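Local coordinates for protein Udp-n-acetylglucosamine pyrophosphorylase (Trypanosoma brucei, PDB 4BQH) that probably catalyses the formation of UDP-N-acetylglucosamine and diphosphate from UTP and N-acetylglucosamine 1-phosphate, and binds an allosteric inhibitor, at residues V494-V508 and L526-R538. Residues are numbered along the deposited sequence; the frame is centred on the assembly and turned at random.
Sequences VMRSCSIKAEISPLV and LLRNPPPVIFIRR
The carbonyl oxygen of P532 is gripped twice: K501 N donates to it over 3.0 Å, nearly straight, and a water that also donates to S499 O lies 2.7 Å from P532 O. From there four more backbone bonds run up the strand pair 501-504 and 533-536, the donor alternating from one strand to the other and ending with S505 N to I536 O. Strand axes only 21° from parallel, joined through helix 519-528, identify a beta-alpha-beta crossover.

On the face of A502, I504, I534 and I536, I536 lies alongside I504 and meets V508 CG1 through CG2. Before the strands, I500 sets CG2 3.8 Å from I534 CG1 and its CD1 against P530. Between helices 485-497 and 519-528, M495, bent at chi2 and chi3, lays CG 3.7 Å from L526 CD1. The other face is more polar. With CG anti to the backbone N (chi1 -177°), F535 turns a ring edge to E503 O, 3.5 Å from CD1, and R537 CD lies over the rim of one ring face. E503 runs beside that ring, its carboxylate tilted 39° from it and hydrogen-bonded to Q142 N and Q143 NE2.

A502 packs on L463 of helix 448-471; with the carboxylate satisfied opposite, this implies a two-stranded unit tied into the chain on both faces.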
# COMPACT_ATOMS: atom_id res chain seq x y z
N VAL A 494 -16.91 -29.51 17.08
CA VAL A 494 -16.19 -28.88 18.19
C VAL A 494 -15.83 -27.42 17.87
O VAL A 494 -16.01 -26.55 18.72
CB VAL A 494 -14.94 -29.69 18.63
CG1 VAL A 494 -14.13 -28.95 19.69
CG2 VAL A 494 -15.37 -31.04 19.17
N MET A 495 -15.35 -27.16 16.64
CA MET A 495 -14.97 -25.78 16.23
C MET A 495 -16.16 -24.87 16.41
O MET A 495 -16.05 -23.79 16.99
CB MET A 495 -14.59 -25.71 14.74
CG MET A 495 -13.27 -26.32 14.32
SD MET A 495 -11.81 -25.31 14.61
CE MET A 495 -11.99 -23.93 13.48
N ARG A 496 -17.31 -25.31 15.91
CA ARG A 496 -18.53 -24.52 15.95
C ARG A 496 -19.08 -24.26 17.35
O ARG A 496 -19.28 -23.10 17.73
CB ARG A 496 -19.58 -25.10 15.02
CG ARG A 496 -19.29 -24.74 13.59
CD ARG A 496 -20.23 -25.41 12.62
NE ARG A 496 -19.64 -25.38 11.29
CZ ARG A 496 -20.31 -25.24 10.16
NH1 ARG A 496 -21.64 -25.11 10.18
NH2 ARG A 496 -19.66 -25.23 9.00
N SER A 497 -19.28 -25.32 18.12
CA SER A 497 -19.93 -25.18 19.42
C SER A 497 -19.02 -24.58 20.51
O SER A 497 -19.51 -23.99 21.46
CB SER A 497 -20.56 -26.50 19.87
OG SER A 497 -19.57 -27.50 20.02
N CYS A 498 -17.71 -24.71 20.36
CA CYS A 498 -16.80 -24.11 21.33
C CYS A 498 -16.23 -22.78 20.84
O CYS A 498 -15.37 -22.19 21.50
CB CYS A 498 -15.69 -25.08 21.71
SG CYS A 498 -16.32 -26.55 22.54
N SER A 499 -16.69 -22.34 19.68
CA SER A 499 -16.22 -21.09 19.04
C SER A 499 -14.69 -21.03 18.96
O SER A 499 -14.09 -19.98 19.19
CB SER A 499 -16.74 -19.86 19.81
OG SER A 499 -18.14 -19.89 19.91
N ILE A 500 -14.06 -22.16 18.62
CA ILE A 500 -12.60 -22.22 18.51
C ILE A 500 -12.16 -21.44 17.26
O ILE A 500 -12.77 -21.55 16.22
CB ILE A 500 -12.11 -23.69 18.36
CG1 ILE A 500 -12.65 -24.59 19.48
CG2 ILE A 500 -10.59 -23.77 18.23
CD1 ILE A 500 -12.22 -24.24 20.88
N LYS A 501 -11.09 -20.66 17.39
CA LYS A 501 -10.54 -19.92 16.26
C LYS A 501 -9.27 -20.58 15.76
O LYS A 501 -8.76 -21.47 16.38
CB LYS A 501 -10.20 -18.50 16.71
CG LYS A 501 -11.39 -17.75 17.30
CD LYS A 501 -12.58 -17.67 16.37
CE LYS A 501 -13.74 -17.03 17.13
NZ LYS A 501 -15.06 -17.25 16.45
N ALA A 502 -8.77 -20.11 14.62
CA ALA A 502 -7.46 -20.55 14.15
C ALA A 502 -6.58 -19.34 13.84
O ALA A 502 -7.07 -18.25 13.49
CB ALA A 502 -7.63 -21.43 12.91
N GLU A 503 -5.28 -19.52 14.01
CA GLU A 503 -4.28 -18.54 13.61
C GLU A 503 -3.28 -19.31 12.74
O GLU A 503 -2.70 -20.30 13.20
CB GLU A 503 -3.57 -17.95 14.82
CG GLU A 503 -2.43 -17.02 14.45
CD GLU A 503 -1.61 -16.52 15.63
OE1 GLU A 503 -2.09 -16.61 16.79
OE2 GLU A 503 -0.49 -16.04 15.38
N ILE A 504 -3.11 -18.87 11.50
CA ILE A 504 -2.32 -19.66 10.53
C ILE A 504 -1.19 -18.79 9.99
O ILE A 504 -1.43 -17.71 9.44
CB ILE A 504 -3.20 -20.18 9.38
CG1 ILE A 504 -4.35 -21.05 9.93
CG2 ILE A 504 -2.36 -20.95 8.33
CD1 ILE A 504 -5.45 -21.36 8.94
N SER A 505 0.05 -19.29 10.11
CA SER A 505 1.22 -18.64 9.57
C SER A 505 1.09 -18.46 8.07
O SER A 505 0.59 -19.35 7.41
CB SER A 505 2.47 -19.50 9.84
OG SER A 505 3.59 -18.89 9.25
N PRO A 506 1.55 -17.31 7.54
CA PRO A 506 1.54 -17.19 6.06
C PRO A 506 2.46 -18.19 5.38
O PRO A 506 2.24 -18.50 4.22
CB PRO A 506 2.02 -15.76 5.80
CG PRO A 506 1.96 -15.05 7.10
CD PRO A 506 1.98 -16.07 8.21
N LEU A 507 3.47 -18.70 6.09
CA LEU A 507 4.34 -19.75 5.51
C LEU A 507 3.60 -21.07 5.32
O LEU A 507 4.00 -21.92 4.50
CB LEU A 507 5.61 -19.92 6.37
CG LEU A 507 6.55 -18.71 6.37
CD1 LEU A 507 7.77 -18.93 7.26
CD2 LEU A 507 6.99 -18.27 4.97
N VAL A 508 2.48 -21.23 6.02
CA VAL A 508 1.57 -22.35 5.78
C VAL A 508 0.53 -22.07 4.69
O VAL A 508 0.36 -22.87 3.77
CB VAL A 508 0.86 -22.82 7.07
CG1 VAL A 508 -0.10 -23.95 6.79
CG2 VAL A 508 1.92 -23.27 8.07
N LEU A 526 -8.62 -30.83 18.67
CA LEU A 526 -10.05 -30.55 18.77
C LEU A 526 -10.80 -31.63 19.53
O LEU A 526 -11.70 -31.33 20.33
CB LEU A 526 -10.70 -30.29 17.41
CG LEU A 526 -10.26 -29.00 16.71
CD1 LEU A 526 -10.83 -28.99 15.30
CD2 LEU A 526 -10.70 -27.76 17.48
N LEU A 527 -10.41 -32.89 19.30
CA LEU A 527 -11.10 -33.98 19.98
C LEU A 527 -10.58 -34.28 21.38
O LEU A 527 -11.32 -34.87 22.18
CB LEU A 527 -11.13 -35.27 19.12
CG LEU A 527 -11.61 -35.17 17.67
CD1 LEU A 527 -11.41 -36.50 16.95
CD2 LEU A 527 -13.05 -34.72 17.56
N ARG A 528 -9.34 -33.90 21.69
CA ARG A 528 -8.73 -34.23 22.99
C ARG A 528 -8.78 -33.08 24.00
O ARG A 528 -9.14 -33.28 25.16
CB ARG A 528 -7.28 -34.68 22.83
CG ARG A 528 -7.04 -35.89 21.94
CD ARG A 528 -7.96 -37.06 22.28
NE ARG A 528 -7.74 -37.53 23.65
CZ ARG A 528 -8.40 -38.55 24.23
NH1 ARG A 528 -9.33 -39.22 23.54
NH2 ARG A 528 -8.13 -38.88 25.49
N ASN A 529 -8.41 -31.87 23.56
CA ASN A 529 -8.29 -30.72 24.44
C ASN A 529 -8.13 -29.43 23.62
O ASN A 529 -7.02 -28.93 23.51
CB ASN A 529 -7.08 -30.87 25.36
CG ASN A 529 -6.96 -29.76 26.39
OD1 ASN A 529 -7.93 -29.09 26.72
ND2 ASN A 529 -5.77 -29.60 26.93
N PRO A 530 -9.23 -28.90 23.09
CA PRO A 530 -9.11 -27.75 22.17
C PRO A 530 -8.66 -26.44 22.86
O PRO A 530 -9.28 -26.03 23.86
CB PRO A 530 -10.52 -27.62 21.59
CG PRO A 530 -11.43 -28.27 22.57
CD PRO A 530 -10.63 -29.36 23.24
N PRO A 531 -7.58 -25.80 22.35
CA PRO A 531 -7.20 -24.48 22.83
C PRO A 531 -8.17 -23.44 22.27
O PRO A 531 -8.92 -23.75 21.34
CB PRO A 531 -5.81 -24.29 22.25
CG PRO A 531 -5.87 -25.03 20.95
CD PRO A 531 -6.68 -26.26 21.27
N PRO A 532 -8.19 -22.22 22.84
CA PRO A 532 -9.06 -21.16 22.29
C PRO A 532 -8.75 -20.87 20.82
O PRO A 532 -9.64 -20.55 20.02
CB PRO A 532 -8.68 -19.93 23.12
CG PRO A 532 -8.07 -20.46 24.37
CD PRO A 532 -7.43 -21.77 24.03
N VAL A 533 -7.47 -20.97 20.47
CA VAL A 533 -7.03 -20.66 19.10
C VAL A 533 -6.04 -21.73 18.65
O VAL A 533 -4.99 -21.85 19.23
CB VAL A 533 -6.32 -19.29 19.03
CG1 VAL A 533 -5.99 -18.93 17.59
CG2 VAL A 533 -7.20 -18.18 19.62
N ILE A 534 -6.41 -22.50 17.64
CA ILE A 534 -5.51 -23.50 17.04
C ILE A 534 -4.43 -22.74 16.27
O ILE A 534 -4.76 -21.90 15.42
CB ILE A 534 -6.32 -24.44 16.11
CG1 ILE A 534 -7.31 -25.30 16.92
CG2 ILE A 534 -5.39 -25.31 15.25
CD1 ILE A 534 -6.64 -26.32 17.81
N PHE A 535 -3.17 -23.00 16.59
CA PHE A 535 -2.03 -22.33 15.96
C PHE A 535 -1.41 -23.26 14.91
O PHE A 535 -0.97 -24.35 15.24
CB PHE A 535 -1.03 -21.90 17.04
CG PHE A 535 0.16 -21.13 16.53
CD1 PHE A 535 0.07 -20.35 15.37
CD2 PHE A 535 1.36 -21.16 17.22
CE1 PHE A 535 1.17 -19.65 14.90
CE2 PHE A 535 2.47 -20.46 16.76
CZ PHE A 535 2.38 -19.71 15.59
N ILE A 536 -1.43 -22.85 13.64
CA ILE A 536 -0.88 -23.69 12.54
C ILE A 536 0.33 -22.95 11.98
O ILE A 536 0.21 -21.82 11.50
CB ILE A 536 -1.94 -24.01 11.45
CG1 ILE A 536 -3.21 -24.63 12.06
CG2 ILE A 536 -1.33 -24.93 10.37
CD1 ILE A 536 -4.29 -24.98 11.06
N ARG A 537 1.51 -23.57 12.07
CA ARG A 537 2.77 -22.96 11.62
C ARG A 537 3.68 -24.04 11.04
O ARG A 537 3.44 -25.24 11.29
CB ARG A 537 3.49 -22.13 12.71
CG ARG A 537 4.12 -22.90 13.86
CD ARG A 537 3.04 -23.53 14.73
NE ARG A 537 3.56 -24.01 16.00
CZ ARG A 537 2.81 -24.51 16.99
NH1 ARG A 537 1.49 -24.63 16.85
NH2 ARG A 537 3.40 -24.90 18.11
N ARG A 538 4.65 -23.63 10.24
CA ARG A 538 5.63 -24.60 9.71
C ARG A 538 6.53 -25.08 10.82
O ARG A 538 6.91 -24.32 11.72
CB ARG A 538 6.50 -23.98 8.61
CG ARG A 538 5.84 -23.95 7.25
CD ARG A 538 6.87 -24.03 6.13
NE ARG A 538 8.10 -23.28 6.42
CZ ARG A 538 8.83 -22.62 5.50
NH1 ARG A 538 8.43 -22.57 4.24
NH2 ARG A 538 9.94 -21.98 5.85
O HOH W 1 -11.83 -19.39 21.00